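PDB 5FX8: putative adhesin from Komagataella phaffii, which is a putative cell-wall adhesion protein that may take part in cell-cell interaction, represented here by its N-terminal domain. Local coordinates for residues 76-80 / 92-96. Sequence-based numbering, arbitrary orientation.
Sequences VQVLS and FTFSD
Ser80 and Thr93 face each other as an antiparallel hydrogen-bonded pair, and their main chains satisfy one another twice. Ser80 N gives its hydrogen to Thr93 O at 2.9 Å, arriving 35° out of the carbonyl plane, while Thr93 N reaches Ser80 O at 2.8 Å, nearly in line with the C=O bond. A third, longer bond runs from Ser95 N to Val78 O over 3.2 Å; its N-H...O angle of 148° marks it as more bent than the other two. Both Val78 O and Thr93 O also receive a CA-H...O contact, from Phe94 and Leu79 respectively.

Leu79 and Phe94 form the non-hydrogen-bonded pair. With CG between the backbone N and the carbonyl carbon (chi1 55°), the Leu79 side chain lies beside both phenylalanines, and its methyls divide between them: CD2 sits over the face of Phe94, 4.1 Å from the ring centroid in a CH-pi contact, whereas CD1 meets the ring edge of Phe92 at CD2, 3.8 Å away. Ser95, just past the end of strand 89-94, turns its side chain toward 76-80; its OG lies 3.8 Å from Leu79 CA and makes a weak hydrogen bond to Glu69 OE2.

Val78 and Leu79 both oppose Phe70, a classic beta bulge in strand 77-84. This hairpin of the first cohesin-like domain lies between strands 68-72 and 45-49, through backbone hydrogen bonds of Val78 and Leu79 with Phe70 and of Phe92 with Ile46; Leu104 of strand 101-114 packs on Val78 and Phe94, and Phe314 of strand 312-319 touches Val78 and Leu79.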
ATOM      1  N   VAL C  76     -53.559 -63.147 -18.584  1.00 28.97           N
ATOM      2  CA  VAL C  76     -54.410 -63.550 -19.693  1.00 28.80           C
ATOM      3  C   VAL C  76     -54.164 -62.630 -20.880  1.00 29.69           C
ATOM      4  O   VAL C  76     -54.164 -61.406 -20.736  1.00 26.76           O
ATOM      5  CB  VAL C  76     -55.880 -63.537 -19.269  1.00 29.01           C
ATOM      6  CG1 VAL C  76     -56.749 -64.012 -20.395  1.00 28.68           C
ATOM      7  CG2 VAL C  76     -56.042 -64.396 -18.061  1.00 28.91           C
ATOM      8  N   GLN C  77     -53.954 -63.220 -22.053  1.00 29.56           N
ATOM      9  CA  GLN C  77     -53.819 -62.429 -23.270  1.00 30.10           C
ATOM     10  C   GLN C  77     -55.087 -61.638 -23.534  1.00 34.65           C
ATOM     11  O   GLN C  77     -56.201 -62.144 -23.368  1.00 35.99           O
ATOM     12  CB  GLN C  77     -53.517 -63.324 -24.469  1.00 32.32           C
ATOM     13  CG  GLN C  77     -52.114 -63.867 -24.478  1.00 36.44           C
ATOM     14  CD  GLN C  77     -51.759 -64.614 -25.745  1.00 45.73           C
ATOM     15  OE1 GLN C  77     -52.629 -64.922 -26.563  1.00 53.67           O
ATOM     16  NE2 GLN C  77     -50.474 -64.934 -25.904  1.00 46.38           N
ATOM     17  N   VAL C  78     -54.917 -60.389 -23.962  1.00 28.76           N
ATOM     18  CA  VAL C  78     -56.030 -59.489 -24.226  1.00 30.49           C
ATOM     19  C   VAL C  78     -55.995 -58.967 -25.653  1.00 33.04           C
ATOM     20  O   VAL C  78     -56.981 -59.069 -26.385  1.00 33.05           O
ATOM     21  CB  VAL C  78     -56.060 -58.321 -23.219  1.00 31.77           C
ATOM     22  CG1 VAL C  78     -57.210 -57.374 -23.544  1.00 29.25           C
ATOM     23  CG2 VAL C  78     -56.168 -58.852 -21.799  1.00 29.67           C
ATOM     24  N   LEU C  79     -54.867 -58.402 -26.063  1.00 31.85           N
ATOM     25  CA  LEU C  79     -54.744 -57.822 -27.388  1.00 29.50           C
ATOM     26  C   LEU C  79     -53.271 -57.699 -27.721  1.00 26.23           C
ATOM     27  O   LEU C  79     -52.404 -57.834 -26.859  1.00 23.57           O
ATOM     28  CB  LEU C  79     -55.438 -56.463 -27.465  1.00 31.25           C
ATOM     29  CG  LEU C  79     -55.034 -55.391 -26.457  1.00 27.32           C
ATOM     30  CD1 LEU C  79     -53.869 -54.621 -26.956  1.00 21.93           C
ATOM     31  CD2 LEU C  79     -56.188 -54.478 -26.270  1.00 28.46           C
ATOM     32  N   SER C  80     -53.007 -57.424 -28.983  1.00 24.43           N
ATOM     33  CA  SER C  80     -51.679 -57.113 -29.456  1.00 23.66           C
ATOM     34  C   SER C  80     -51.767 -55.840 -30.288  1.00 25.73           C
ATOM     35  O   SER C  80     -52.837 -55.489 -30.782  1.00 25.89           O
ATOM     36  CB  SER C  80     -51.112 -58.258 -30.263  1.00 22.09           C
ATOM     37  OG  SER C  80     -51.866 -58.411 -31.426  1.00 25.90           O
ATOM     38  N   PHE C  92     -55.063 -51.824 -32.452  1.00 24.72           N
ATOM     39  CA  PHE C  92     -55.182 -52.792 -31.375  1.00 23.21           C
ATOM     40  C   PHE C  92     -55.998 -53.961 -31.901  1.00 28.13           C
ATOM     41  O   PHE C  92     -57.048 -53.762 -32.512  1.00 29.40           O
ATOM     42  CB  PHE C  92     -55.852 -52.177 -30.151  1.00 22.82           C
ATOM     43  CG  PHE C  92     -55.118 -51.002 -29.568  1.00 23.97           C
ATOM     44  CD1 PHE C  92     -55.172 -49.758 -30.159  1.00 24.67           C
ATOM     45  CD2 PHE C  92     -54.420 -51.130 -28.401  1.00 21.21           C
ATOM     46  CE1 PHE C  92     -54.510 -48.688 -29.612  1.00 21.60           C
ATOM     47  CE2 PHE C  92     -53.774 -50.070 -27.862  1.00 21.44           C
ATOM     48  CZ  PHE C  92     -53.814 -48.847 -28.467  1.00 21.84           C
ATOM     49  N   THR C  93     -55.504 -55.172 -31.695  1.00 29.04           N
ATOM     50  CA  THR C  93     -56.153 -56.373 -32.201  1.00 29.88           C
ATOM     51  C   THR C  93     -56.348 -57.363 -31.065  1.00 32.40           C
ATOM     52  O   THR C  93     -55.380 -57.939 -30.574  1.00 33.30           O
ATOM     53  CB  THR C  93     -55.331 -56.989 -33.312  1.00 29.84           C
ATOM     54  OG1 THR C  93     -55.196 -56.034 -34.364  1.00 27.69           O
ATOM     55  CG2 THR C  93     -56.003 -58.217 -33.825  1.00 30.41           C
ATOM     56  N   PHE C  94     -57.591 -57.582 -30.670  1.00 37.30           N
ATOM     57  CA  PHE C  94     -57.873 -58.508 -29.588  1.00 42.77           C
ATOM     58  C   PHE C  94     -57.668 -59.958 -30.026  1.00 47.63           C
ATOM     59  O   PHE C  94     -57.768 -60.292 -31.208  1.00 51.36           O
ATOM     60  CB  PHE C  94     -59.292 -58.295 -29.098  1.00 46.24           C
ATOM     61  CG  PHE C  94     -59.526 -56.957 -28.485  1.00 40.22           C
ATOM     62  CD1 PHE C  94     -59.801 -55.858 -29.263  1.00 44.02           C
ATOM     63  CD2 PHE C  94     -59.502 -56.801 -27.118  1.00 36.68           C
ATOM     64  CE1 PHE C  94     -60.030 -54.629 -28.677  1.00 40.39           C
ATOM     65  CE2 PHE C  94     -59.733 -55.583 -26.545  1.00 34.12           C
ATOM     66  CZ  PHE C  94     -59.993 -54.503 -27.315  1.00 34.49           C
ATOM     67  N   SER C  95     -57.403 -60.827 -29.049  1.00 51.56           N
ATOM     68  CA  SER C  95     -56.916 -62.196 -29.300  1.00 64.00           C
ATOM     69  C   SER C  95     -57.897 -63.219 -28.728  1.00 74.04           C
ATOM     70  O   SER C  95     -57.580 -63.996 -27.818  1.00 73.88           O
ATOM     71  CB  SER C  95     -55.503 -62.368 -28.694  1.00 54.94           C
ATOM     72  OG  SER C  95     -54.645 -61.260 -28.975  1.00 45.71           O
ATOM     73  N   ASP C  96     -59.123 -63.242 -29.289  1.00 84.36           N
ATOM     74  CA  ASP C  96     -60.237 -63.968 -28.672  1.00 89.23           C
ATOM     75  C   ASP C  96     -61.264 -64.383 -29.739  1.00 93.45           C
ATOM     76  O   ASP C  96     -62.169 -63.565 -30.074  1.00 96.65           O
ATOM     77  CB  ASP C  96     -60.928 -63.162 -27.600  1.00 91.40           C
ATOM     78  CG  ASP C  96     -61.111 -63.994 -26.357  1.00 92.18           C
ATOM     79  OD1 ASP C  96     -60.666 -65.139 -26.290  1.00 94.40           O
ATOM     80  OD2 ASP C  96     -61.715 -63.422 -25.417  1.00 91.56           O
TER